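Long-range contacts in nucleocapsid (Crimean-congo hemorrhagic fever virus, PDB 4AKL), which binds single- and double-stranded RNA, probably packages the viral genome, and probably also cuts double-stranded DNA without sequence specificity: residues I5-K10 against C80-S85; T86-K91 against I137-N142; K167-D172 against A450-L455. All coordinates share one frame; numbering follows the deposited sequence.

Contact 1 of 3, residues I5-K10 against C80-S85; sequences IEVNSK and CAWASS
W82 O takes two bonds from S85, a residue that itself packs against I5 and V7. S85 OG reaches it at 2.7 Å and S85 N at 3.2 Å, both from the same face of the carbonyl plane. The hydroxyl stands between the backbone N and the carbonyl carbon of S85 (chi1 60°), and from there it also caps I88 N through a weak bond at the start of helix 86-98. The loop 5-10 lies along this turn. I5 CD1 rests against A81, 3.9 Å from A81 CB. I5 O receives a CA-H...O contact from S85 CA at 3.5 Å. V7 CB lies 3.9 Å from S85 CB, and V7 CG1 comes to the edge of the W82 indole, 4.2 Å from W82 CZ3. The V7 and W82 side chains cross at about a right angle. S9 O meets the same edge, 3.7 Å from W82 CZ3. W82 NE1 is hydrogen-bonded to F139 O, which helps fix the rotation of the indole. The K10 side chain leads away, and its NZ bonds V141 O. M13 and W16 of helix 10-24 cover V7 and A81. No hydrogen bond joins the two segments directly. The loop is held here by apolar packing and weak contacts, while backbone bonds from I5 to T86 and from V7 to G87 fix it beside the next helix.

Contact 2 of 3, residues T86-K91 against I137-N142; sequences TGIVKK and IGFRVN
I88 and I137 cross at about a right angle, and K91 lies alongside I137. I88 CG2 meets I137 CD1 at 4.2 Å. I88 CD1 leads instead to the backbone, 4.0 Å from I137 O. I137 CG1 falls between its own backbone N and carbonyl carbon (chi1 77°), which carries CD1 to I88 and leaves CG2 against the K91 backbone, 3.8 Å from K91 O. The beta carbons are close too, with K91 CB 3.9 Å from I137 CB. Beyond CB the lysine chain bends at chi3 (-70°), which brings NZ to the oxygen of I137. On this exposed side K91 NZ gives I137 O a weak hydrogen bond of 3.2 Å. Here helix 120-136 gives way to the loop through a Schellman motif: G138 has positive phi, and two bonds return to the last helical turn. The ring of F139 reaches helix 86-98, with I88 CG2 at its edge, 4.4 Å from F139 CD1. Helix 306-316 closes in beside these buried side chains, with V307 touching F139 and Y311 touching I88.

Contact 3 of 3, residues K167-D172 against A450-L455; sequences KEMLSD and ASEHLL
M169 packs tightly on S451 and L455, whereas K167 and S171 of the same helix are exposed. The M169 chain runs straight to SD and then bends (chi3 80°). The methyl CE is thus laid on the backbone at S451, 3.5 Å from S451 O. The same M169 CE lies 4.0 Å from E452 CG. L455 comes across obliquely, with CD2 3.8 Å from M169 CB and 4.1 Å from M169 SD. F434 of helix 425-440 covers M169, S451 and E452. Next to this apolar part two buried acids meet. D172 OD2 and E452 OE2 are 2.7 Å apart, with the carboxylate planes turned 62° against each other. Two arginines hold D172: R175 bridges OD1 and R176 bridges OD2. R176 also makes a long, weak ion pair with E452 OE1. This positive charge probably eases the approach of the two acids. S451 turns its hydroxyl to Q437. On the exposed side S171 OG bonds K167 O at 2.9 Å. The helix segments run at 101° to each other, with axes 10.5 Å apart, and side chains of M169, D172, E452 and L455 make the contact between them. This is near-perpendicular helix packing, here in the globular head of the nairovirus nucleocapsid, which both ends of the chain build together.

Overall arrangement
Contacts 1 and 2 are neighbours, with centres about 7 Å apart. They touch directly through side-chain bonds from contact 1 to the loop of contact 2. Helix 77-83 serves contact 1, and helix 86-98, next in the chain, serves contact 2. Together they tie the N-terminal loop and the loop after helix 120-136 to this helix pair. Contact 3 follows in the chain and stands apart, its centre about 33 Å from that of contact 1 and about 32 Å from that of contact 2. Contacts 2 and 3 lie on opposite sides of the chain's centre. Contact 3 joins helices 163-181 and 450-460, through segments 278 residues apart in sequence. The DEVD motif (266-269) lies in the chain between them.

Contact 1 of 3, residues I5-K10 against C80-S85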
ATOM      1  N   ILE A   5      -1.642  -5.427 -26.472  1.00 50.94           N
ATOM      2  CA  ILE A   5      -1.627  -4.025 -26.067  1.00 50.62           C
ATOM      3  C   ILE A   5      -0.216  -3.465 -26.323  1.00 51.43           C
ATOM      4  O   ILE A   5       0.547  -3.218 -25.388  1.00 49.81           O
ATOM      5  CB  ILE A   5      -2.056  -3.814 -24.578  1.00 48.88           C
ATOM      6  CG1 ILE A   5      -3.263  -4.699 -24.209  1.00 47.46           C
ATOM      7  CG2 ILE A   5      -2.316  -2.297 -24.320  1.00 49.07           C
ATOM      8  CD1 ILE A   5      -3.904  -4.410 -22.833  1.00 42.11           C
ATOM      9  N   GLU A   6       0.093  -3.274 -27.619  1.00 53.73           N
ATOM     10  CA  GLU A   6       1.385  -2.799 -28.101  1.00 55.28           C
ATOM     11  C   GLU A   6       1.427  -1.296 -27.965  1.00 55.81           C
ATOM     12  O   GLU A   6       1.058  -0.556 -28.892  1.00 57.31           O
ATOM     13  CB  GLU A   6       1.625  -3.191 -29.566  1.00 57.74           C
ATOM     14  CG  GLU A   6       1.659  -4.691 -29.832  1.00 58.77           C
ATOM     15  CD  GLU A   6       2.042  -5.017 -31.284  1.00 63.42           C
ATOM     16  OE1 GLU A   6       2.010  -4.087 -32.148  1.00 67.85           O
ATOM     17  OE2 GLU A   6       2.377  -6.202 -31.561  1.00 64.40           O
ATOM     18  N   VAL A   7       1.892  -0.874 -26.803  1.00 54.14           N
ATOM     19  CA  VAL A   7       1.883   0.483 -26.377  1.00 54.92           C
ATOM     20  C   VAL A   7       3.177   0.672 -25.660  1.00 54.85           C
ATOM     21  O   VAL A   7       3.450  -0.035 -24.679  1.00 53.22           O
ATOM     22  CB  VAL A   7       0.676   0.737 -25.406  1.00 53.51           C
ATOM     23  CG1 VAL A   7       0.803   2.050 -24.698  1.00 53.73           C
ATOM     24  CG2 VAL A   7      -0.651   0.683 -26.169  1.00 54.63           C
ATOM     25  N   ASN A   8       3.991   1.606 -26.133  1.00 56.94           N
ATOM     26  CA  ASN A   8       5.308   1.879 -25.534  1.00 57.25           C
ATOM     27  C   ASN A   8       5.437   3.335 -25.047  1.00 58.01           C
ATOM     28  O   ASN A   8       6.556   3.816 -24.780  1.00 58.74           O
ATOM     29  CB  ASN A   8       6.418   1.554 -26.570  1.00 59.31           C
ATOM     30  CG  ASN A   8       6.309   0.119 -27.141  1.00 59.95           C
ATOM     31  OD1 ASN A   8       6.650  -0.904 -26.472  1.00 59.83           O
ATOM     32  ND2 ASN A   8       5.837   0.037 -28.370  1.00 62.97           N
ATOM     33  N   SER A   9       4.303   4.045 -24.942  1.00 57.95           N
ATOM     34  CA  SER A   9       4.294   5.486 -24.585  1.00 58.61           C
ATOM     35  C   SER A   9       2.874   5.980 -24.337  1.00 58.17           C
ATOM     36  O   SER A   9       1.896   5.326 -24.713  1.00 56.59           O
ATOM     37  CB  SER A   9       4.975   6.357 -25.691  1.00 61.55           C
ATOM     38  OG  SER A   9       4.233   6.410 -26.918  1.00 62.69           O
ATOM     39  N   LYS A  10       2.771   7.149 -23.704  1.00 58.76           N
ATOM     40  CA  LYS A  10       1.480   7.769 -23.457  1.00 58.91           C
ATOM     41  C   LYS A  10       0.715   7.986 -24.791  1.00 60.30           C
ATOM     42  O   LYS A  10      -0.386   7.492 -24.942  1.00 59.57           O
ATOM     43  CB  LYS A  10       1.622   9.098 -22.668  1.00 60.02           C
ATOM     44  CG  LYS A  10       0.220   9.656 -22.218  1.00 61.44           C
ATOM     45  CD  LYS A  10       0.277  10.808 -21.181  1.00 63.67           C
ATOM     46  CE  LYS A  10      -1.075  11.614 -21.183  1.00 65.55           C
ATOM     47  NZ  LYS A  10      -1.461  12.254 -19.851  1.00 65.30           N
ATOM     48  N   CYS A  80      -5.718  -0.060 -16.502  1.00 34.61           N
ATOM     49  CA  CYS A  80      -5.449  -1.507 -16.530  1.00 34.06           C
ATOM     50  C   CYS A  80      -4.695  -1.851 -17.815  1.00 34.70           C
ATOM     51  O   CYS A  80      -3.715  -2.607 -17.787  1.00 34.08           O
ATOM     52  CB  CYS A  80      -6.757  -2.315 -16.441  1.00 33.48           C
ATOM     53  SG  CYS A  80      -7.608  -2.176 -14.860  1.00 33.40           S
ATOM     54  N   ALA A  81      -5.132  -1.291 -18.944  1.00 35.94           N
ATOM     55  CA  ALA A  81      -4.417  -1.545 -20.205  1.00 36.79           C
ATOM     56  C   ALA A  81      -2.990  -0.994 -20.120  1.00 37.39           C
ATOM     57  O   ALA A  81      -2.036  -1.644 -20.562  1.00 37.90           O
ATOM     58  CB  ALA A  81      -5.136  -0.975 -21.357  1.00 38.55           C
ATOM     59  N   TRP A  82      -2.828   0.201 -19.565  1.00 37.58           N
ATOM     60  CA  TRP A  82      -1.487   0.764 -19.401  1.00 37.73           C
ATOM     61  C   TRP A  82      -0.584  -0.135 -18.510  1.00 35.98           C
ATOM     62  O   TRP A  82       0.587  -0.378 -18.840  1.00 36.14           O
ATOM     63  CB  TRP A  82      -1.594   2.174 -18.818  1.00 38.27           C
ATOM     64  CG  TRP A  82      -0.279   2.850 -18.437  1.00 38.36           C
ATOM     65  CD1 TRP A  82       0.161   3.097 -17.172  1.00 36.82           C
ATOM     66  CD2 TRP A  82       0.726   3.385 -19.320  1.00 40.96           C
ATOM     67  NE1 TRP A  82       1.360   3.741 -17.194  1.00 38.17           N
ATOM     68  CE2 TRP A  82       1.745   3.939 -18.497  1.00 40.55           C
ATOM     69  CE3 TRP A  82       0.868   3.456 -20.722  1.00 43.39           C
ATOM     70  CZ2 TRP A  82       2.907   4.534 -19.027  1.00 41.49           C
ATOM     71  CZ3 TRP A  82       2.005   4.052 -21.249  1.00 43.91           C
ATOM     72  CH2 TRP A  82       3.011   4.587 -20.404  1.00 43.97           C
ATOM     73  N   ALA A  83      -1.142  -0.615 -17.413  1.00 34.42           N
ATOM     74  CA  ALA A  83      -0.429  -1.472 -16.455  1.00 33.12           C
ATOM     75  C   ALA A  83      -0.036  -2.845 -17.056  1.00 33.00           C
ATOM     76  O   ALA A  83       0.829  -3.489 -16.545  1.00 33.12           O
ATOM     77  CB  ALA A  83      -1.280  -1.647 -15.154  1.00 31.02           C
ATOM     78  N   SER A  84      -0.697  -3.256 -18.131  1.00 33.54           N
ATOM     79  CA  SER A  84      -0.484  -4.523 -18.781  1.00 33.62           C
ATOM     80  C   SER A  84       0.116  -4.360 -20.181  1.00 35.06           C
ATOM     81  O   SER A  84       0.201  -5.351 -20.917  1.00 35.74           O
ATOM     82  CB  SER A  84      -1.823  -5.211 -18.923  1.00 33.46           C
ATOM     83  OG  SER A  84      -2.318  -5.683 -17.679  1.00 32.96           O
ATOM     84  N   SER A  85       0.479  -3.124 -20.560  1.00 35.43           N
ATOM     85  CA  SER A  85       1.011  -2.816 -21.897  1.00 37.53           C
ATOM     86  C   SER A  85       2.372  -3.416 -22.129  1.00 37.38           C
ATOM     87  O   SER A  85       3.136  -3.627 -21.174  1.00 35.76           O
ATOM     88  CB  SER A  85       1.082  -1.302 -22.125  1.00 38.75           C
ATOM     89  OG  SER A  85       1.917  -0.670 -21.190  1.00 39.83           O
TER

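Contact 2 of 3, residues T86-K91 against I137-N142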
ATOM      1  N   THR A  86       2.701  -3.696 -23.403  1.00 39.08           N
ATOM      2  CA  THR A  86       3.984  -4.312 -23.687  1.00 39.55           C
ATOM      3  C   THR A  86       5.117  -3.513 -23.077  1.00 39.73           C
ATOM      4  O   THR A  86       6.058  -4.116 -22.479  1.00 38.65           O
ATOM      5  CB  THR A  86       4.244  -4.547 -25.161  1.00 41.77           C
ATOM      6  OG1 THR A  86       3.993  -3.346 -25.903  1.00 42.66           O
ATOM      7  CG2 THR A  86       3.336  -5.776 -25.683  1.00 41.99           C
ATOM      8  N   GLY A  87       5.016  -2.184 -23.175  1.00 40.60           N
ATOM      9  CA  GLY A  87       6.068  -1.265 -22.659  1.00 41.43           C
ATOM     10  C   GLY A  87       6.279  -1.283 -21.162  1.00 40.01           C
ATOM     11  O   GLY A  87       7.427  -1.352 -20.659  1.00 39.86           O
ATOM     12  N   ILE A  88       5.174  -1.232 -20.431  1.00 39.20           N
ATOM     13  CA  ILE A  88       5.230  -1.260 -18.955  1.00 37.85           C
ATOM     14  C   ILE A  88       5.594  -2.684 -18.423  1.00 36.94           C
ATOM     15  O   ILE A  88       6.390  -2.825 -17.502  1.00 36.74           O
ATOM     16  CB  ILE A  88       3.922  -0.710 -18.377  1.00 37.48           C
ATOM     17  CG1 ILE A  88       3.797   0.777 -18.731  1.00 38.49           C
ATOM     18  CG2 ILE A  88       3.839  -0.990 -16.870  1.00 34.58           C
ATOM     19  CD1 ILE A  88       4.822   1.671 -18.031  1.00 40.05           C
ATOM     20  N   VAL A  89       5.032  -3.722 -19.013  1.00 37.16           N
ATOM     21  CA  VAL A  89       5.475  -5.108 -18.690  1.00 36.88           C
ATOM     22  C   VAL A  89       7.011  -5.298 -18.813  1.00 37.76           C
ATOM     23  O   VAL A  89       7.646  -5.856 -17.884  1.00 36.92           O
ATOM     24  CB  VAL A  89       4.679  -6.164 -19.498  1.00 37.31           C
ATOM     25  CG1 VAL A  89       5.346  -7.587 -19.449  1.00 37.12           C
ATOM     26  CG2 VAL A  89       3.236  -6.248 -18.951  1.00 35.52           C
ATOM     27  N   LYS A  90       7.607  -4.835 -19.921  1.00 38.91           N
ATOM     28  CA  LYS A  90       9.055  -4.941 -20.092  1.00 39.88           C
ATOM     29  C   LYS A  90       9.824  -4.100 -19.071  1.00 38.97           C
ATOM     30  O   LYS A  90      10.706  -4.578 -18.398  1.00 37.52           O
ATOM     31  CB  LYS A  90       9.510  -4.520 -21.491  1.00 42.37           C
ATOM     32  CG  LYS A  90       9.466  -5.632 -22.510  1.00 45.16           C
ATOM     33  CD  LYS A  90       9.977  -5.179 -23.884  1.00 49.00           C
ATOM     34  CE  LYS A  90       8.898  -4.456 -24.690  1.00 51.19           C
ATOM     35  NZ  LYS A  90       9.518  -3.644 -25.843  1.00 54.29           N
ATOM     36  N   LYS A  91       9.484  -2.833 -18.989  1.00 39.63           N
ATOM     37  CA  LYS A  91      10.188  -1.957 -18.067  1.00 40.26           C
ATOM     38  C   LYS A  91       9.973  -2.375 -16.648  1.00 38.49           C
ATOM     39  O   LYS A  91      10.933  -2.464 -15.898  1.00 38.43           O
ATOM     40  CB  LYS A  91       9.787  -0.516 -18.282  1.00 41.47           C
ATOM     41  CG  LYS A  91      10.336   0.019 -19.649  1.00 44.13           C
ATOM     42  CD  LYS A  91      10.251   1.498 -19.733  1.00 46.23           C
ATOM     43  CE  LYS A  91       8.835   2.003 -19.841  1.00 46.64           C
ATOM     44  NZ  LYS A  91       8.838   3.463 -20.352  1.00 51.20           N
ATOM     45  N   ILE A 137      10.311   3.851 -14.395  1.00 42.54           N
ATOM     46  CA  ILE A 137       9.661   3.307 -15.613  1.00 42.13           C
ATOM     47  C   ILE A 137       8.659   4.284 -16.315  1.00 43.01           C
ATOM     48  O   ILE A 137       8.008   3.909 -17.321  1.00 42.66           O
ATOM     49  CB  ILE A 137       8.998   1.888 -15.344  1.00 39.75           C
ATOM     50  CG1 ILE A 137       7.644   1.991 -14.564  1.00 38.88           C
ATOM     51  CG2 ILE A 137       9.996   0.974 -14.645  1.00 37.85           C
ATOM     52  CD1 ILE A 137       6.858   0.642 -14.485  1.00 33.55           C
ATOM     53  N   GLY A 138       8.546   5.511 -15.796  1.00 43.82           N
ATOM     54  CA  GLY A 138       7.495   6.433 -16.226  1.00 44.63           C
ATOM     55  C   GLY A 138       6.093   5.889 -16.041  1.00 42.81           C
ATOM     56  O   GLY A 138       5.280   5.954 -16.949  1.00 43.32           O
ATOM     57  N   PHE A 139       5.787   5.326 -14.881  1.00 41.25           N
ATOM     58  CA  PHE A 139       4.430   4.749 -14.673  1.00 39.90           C
ATOM     59  C   PHE A 139       3.328   5.818 -14.743  1.00 41.18           C
ATOM     60  O   PHE A 139       2.278   5.593 -15.365  1.00 40.44           O
ATOM     61  CB  PHE A 139       4.292   3.970 -13.340  1.00 38.22           C
ATOM     62  CG  PHE A 139       2.946   3.235 -13.209  1.00 36.30           C
ATOM     63  CD1 PHE A 139       2.641   2.163 -14.038  1.00 35.23           C
ATOM     64  CD2 PHE A 139       1.996   3.639 -12.291  1.00 34.75           C
ATOM     65  CE1 PHE A 139       1.440   1.527 -13.952  1.00 33.07           C
ATOM     66  CE2 PHE A 139       0.766   2.994 -12.174  1.00 32.19           C
ATOM     67  CZ  PHE A 139       0.473   1.955 -13.004  1.00 32.54           C
ATOM     68  N   ARG A 140       3.578   6.978 -14.121  1.00 42.34           N
ATOM     69  CA  ARG A 140       2.609   8.065 -14.086  0.50 43.69           C
ATOM     70  C   ARG A 140       2.305   8.600 -15.483  1.00 45.30           C
ATOM     71  O   ARG A 140       3.174   9.128 -16.102  1.00 46.77           O
ATOM     72  CB  ARG A 140       3.125   9.235 -13.206  0.50 44.69           C
ATOM     73  CG  ARG A 140       2.054  10.289 -12.895  0.50 46.38           C
ATOM     74  CD  ARG A 140       2.627  11.643 -12.552  0.50 48.92           C
ATOM     75  NE  ARG A 140       1.576  12.651 -12.535  0.50 51.65           N
ATOM     76  CZ  ARG A 140       1.168  13.336 -11.468  0.50 52.44           C
ATOM     77  NH1 ARG A 140       1.720  13.160 -10.276  0.50 51.76           N
ATOM     78  NH2 ARG A 140       0.193  14.212 -11.610  0.50 53.85           N
ATOM     79  N   VAL A 141       1.065   8.450 -15.945  1.00 45.22           N
ATOM     80  CA  VAL A 141       0.618   9.095 -17.181  1.00 47.48           C
ATOM     81  C   VAL A 141      -0.610   9.961 -16.947  1.00 48.46           C
ATOM     82  O   VAL A 141      -1.075  10.581 -17.857  1.00 50.31           O
ATOM     83  CB  VAL A 141       0.294   8.087 -18.290  1.00 47.36           C
ATOM     84  CG1 VAL A 141       1.589   7.489 -18.821  1.00 47.79           C
ATOM     85  CG2 VAL A 141      -0.665   7.027 -17.791  1.00 44.61           C
ATOM     86  N   ASN A 142      -1.137   9.983 -15.725  1.00 47.65           N
ATOM     87  CA  ASN A 142      -2.331  10.774 -15.360  1.00 48.32           C
ATOM     88  C   ASN A 142      -2.493  10.708 -13.840  1.00 46.93           C
ATOM     89  O   ASN A 142      -1.708  10.019 -13.159  1.00 45.23           O
ATOM     90  CB  ASN A 142      -3.630  10.330 -16.103  1.00 47.80           C
ATOM     91  CG  ASN A 142      -4.043   8.836 -15.848  1.00 46.23           C
ATOM     92  OD1 ASN A 142      -3.623   8.147 -14.859  1.00 42.02           O
ATOM     93  ND2 ASN A 142      -4.900   8.340 -16.752  1.00 44.43           N
TER

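Contact 3 of 3, residues K167-D172 against A450-L455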
ATOM      1  N   LYS A 167     -20.530   4.322   9.451  1.00 42.73           N
ATOM      2  CA  LYS A 167     -20.106   4.623  10.837  1.00 44.23           C
ATOM      3  C   LYS A 167     -19.804   3.358  11.659  1.00 43.96           C
ATOM      4  O   LYS A 167     -18.883   3.355  12.496  1.00 44.30           O
ATOM      5  CB  LYS A 167     -21.103   5.543  11.536  1.00 46.66           C
ATOM      6  CG  LYS A 167     -20.963   7.031  11.093  1.00 48.92           C
ATOM      7  CD  LYS A 167     -21.906   7.963  11.821  1.00 52.19           C
ATOM      8  CE  LYS A 167     -21.568   9.479  11.543  1.00 54.32           C
ATOM      9  NZ  LYS A 167     -22.536  10.415  12.188  1.00 56.41           N
ATOM     10  N   GLU A 168     -20.547   2.275  11.408  1.00 44.01           N
ATOM     11  CA  GLU A 168     -20.258   0.975  12.060  1.00 43.56           C
ATOM     12  C   GLU A 168     -18.919   0.396  11.585  1.00 41.49           C
ATOM     13  O   GLU A 168     -18.139  -0.103  12.409  1.00 40.84           O
ATOM     14  CB  GLU A 168     -21.388  -0.034  11.831  1.00 44.08           C
ATOM     15  CG  GLU A 168     -21.095  -1.436  12.349  1.00 44.07           C
ATOM     16  CD  GLU A 168     -22.135  -2.439  11.950  1.00 46.49           C
ATOM     17  OE1 GLU A 168     -23.315  -2.073  11.665  1.00 48.04           O
ATOM     18  OE2 GLU A 168     -21.767  -3.622  11.926  1.00 48.06           O
ATOM     19  N   MET A 169     -18.662   0.463  10.263  1.00 40.41           N
ATOM     20  CA  MET A 169     -17.377   0.065   9.677  1.00 38.76           C
ATOM     21  C   MET A 169     -16.220   0.782  10.334  1.00 39.35           C
ATOM     22  O   MET A 169     -15.280   0.140  10.749  1.00 39.23           O
ATOM     23  CB  MET A 169     -17.334   0.282   8.157  1.00 37.56           C
ATOM     24  CG  MET A 169     -18.219  -0.710   7.415  1.00 36.18           C
ATOM     25  SD  MET A 169     -18.252  -0.464   5.656  1.00 35.03           S
ATOM     26  CE  MET A 169     -16.707  -1.264   5.217  1.00 30.96           C
ATOM     27  N   LEU A 170     -16.310   2.106  10.435  1.00 40.69           N
ATOM     28  CA  LEU A 170     -15.306   2.918  11.135  1.00 41.46           C
ATOM     29  C   LEU A 170     -15.091   2.564  12.628  1.00 42.61           C
ATOM     30  O   LEU A 170     -13.940   2.584  13.111  1.00 43.18           O
ATOM     31  CB  LEU A 170     -15.647   4.399  11.007  1.00 42.60           C
ATOM     32  CG  LEU A 170     -15.355   5.022   9.649  1.00 42.81           C
ATOM     33  CD1 LEU A 170     -15.935   6.463   9.623  1.00 44.81           C
ATOM     34  CD2 LEU A 170     -13.836   5.077   9.414  1.00 42.21           C
ATOM     35  N   SER A 171     -16.163   2.252  13.350  1.00 43.32           N
ATOM     36  CA  SER A 171     -16.040   1.806  14.755  1.00 44.21           C
ATOM     37  C   SER A 171     -15.203   0.531  14.883  1.00 43.22           C
ATOM     38  O   SER A 171     -14.377   0.384  15.818  1.00 43.21           O
ATOM     39  CB  SER A 171     -17.419   1.564  15.365  1.00 45.36           C
ATOM     40  OG  SER A 171     -18.223   2.745  15.291  1.00 46.40           O
ATOM     41  N   ASP A 172     -15.413  -0.402  13.964  1.00 41.84           N
ATOM     42  CA  ASP A 172     -14.634  -1.616  14.001  1.00 41.45           C
ATOM     43  C   ASP A 172     -13.198  -1.315  13.553  1.00 40.96           C
ATOM     44  O   ASP A 172     -12.241  -1.909  14.061  1.00 40.77           O
ATOM     45  CB  ASP A 172     -15.237  -2.680  13.095  1.00 40.42           C
ATOM     46  CG  ASP A 172     -14.493  -3.990  13.191  1.00 38.98           C
ATOM     47  OD1 ASP A 172     -14.353  -4.527  14.312  1.00 40.50           O
ATOM     48  OD2 ASP A 172     -14.049  -4.446  12.155  1.00 36.89           O
ATOM     49  N   ALA A 450     -11.632  -7.139   3.847  1.00 34.75           N
ATOM     50  CA  ALA A 450     -11.425  -6.483   2.536  1.00 34.48           C
ATOM     51  C   ALA A 450     -12.248  -5.187   2.330  1.00 34.39           C
ATOM     52  O   ALA A 450     -11.735  -4.207   1.863  1.00 34.45           O
ATOM     53  CB  ALA A 450     -11.746  -7.434   1.369  1.00 33.57           C
ATOM     54  N   SER A 451     -13.514  -5.217   2.687  1.00 34.10           N
ATOM     55  CA  SER A 451     -14.398  -4.046   2.518  1.00 34.47           C
ATOM     56  C   SER A 451     -13.963  -2.877   3.378  1.00 35.02           C
ATOM     57  O   SER A 451     -14.118  -1.737   2.966  1.00 35.32           O
ATOM     58  CB  SER A 451     -15.849  -4.427   2.826  1.00 34.93           C
ATOM     59  OG  SER A 451     -15.930  -4.953   4.143  1.00 34.88           O
ATOM     60  N   GLU A 452     -13.423  -3.151   4.568  1.00 35.00           N
ATOM     61  CA  GLU A 452     -12.837  -2.087   5.418  1.00 36.16           C
ATOM     62  C   GLU A 452     -11.566  -1.466   4.808  1.00 36.55           C
ATOM     63  O   GLU A 452     -11.408  -0.233   4.850  1.00 37.12           O
ATOM     64  CB  GLU A 452     -12.556  -2.584   6.836  1.00 36.10           C
ATOM     65  CG  GLU A 452     -13.824  -2.828   7.577  1.00 37.06           C
ATOM     66  CD  GLU A 452     -13.638  -3.307   8.970  1.00 37.03           C
ATOM     67  OE1 GLU A 452     -12.499  -3.397   9.409  1.00 35.48           O
ATOM     68  OE2 GLU A 452     -14.652  -3.597   9.636  1.00 37.94           O
ATOM     69  N   HIS A 453     -10.693  -2.317   4.230  1.00 35.93           N
ATOM     70  CA  HIS A 453      -9.478  -1.894   3.503  0.50 35.57           C
ATOM     71  C   HIS A 453      -9.943  -0.980   2.348  1.00 35.98           C
ATOM     72  O   HIS A 453      -9.378   0.079   2.114  1.00 36.44           O
ATOM     73  CB  HIS A 453      -8.766  -3.197   3.043  0.50 34.73           C
ATOM     74  CG  HIS A 453      -7.471  -3.037   2.310  0.50 34.62           C
ATOM     75  ND1 HIS A 453      -6.360  -2.401   2.844  0.50 36.40           N
ATOM     76  CD2 HIS A 453      -7.093  -3.488   1.090  0.50 34.17           C
ATOM     77  CE1 HIS A 453      -5.366  -2.453   1.966  0.50 35.35           C
ATOM     78  NE2 HIS A 453      -5.785  -3.109   0.894  0.50 33.10           N
ATOM     79  N   LEU A 454     -10.996  -1.416   1.635  1.00 35.32           N
ATOM     80  CA  LEU A 454     -11.527  -0.612   0.539  1.00 35.74           C
ATOM     81  C   LEU A 454     -12.053   0.765   1.015  1.00 36.48           C
ATOM     82  O   LEU A 454     -11.757   1.750   0.402  1.00 37.29           O
ATOM     83  CB  LEU A 454     -12.615  -1.338  -0.227  1.00 35.24           C
ATOM     84  CG  LEU A 454     -12.205  -2.507  -1.133  1.00 36.06           C
ATOM     85  CD1 LEU A 454     -13.518  -3.222  -1.594  1.00 36.43           C
ATOM     86  CD2 LEU A 454     -11.292  -2.126  -2.361  1.00 34.30           C
ATOM     87  N   LEU A 455     -12.817   0.808   2.094  1.00 36.81           N
ATOM     88  CA  LEU A 455     -13.299   2.087   2.649  1.00 37.69           C
ATOM     89  C   LEU A 455     -12.165   3.025   3.051  1.00 38.52           C
ATOM     90  O   LEU A 455     -12.202   4.225   2.783  1.00 38.56           O
ATOM     91  CB  LEU A 455     -14.216   1.855   3.858  1.00 37.98           C
ATOM     92  CG  LEU A 455     -14.875   3.104   4.499  1.00 38.68           C
ATOM     93  CD1 LEU A 455     -15.691   3.876   3.498  1.00 39.07           C
ATOM     94  CD2 LEU A 455     -15.734   2.733   5.721  1.00 39.13           C
TER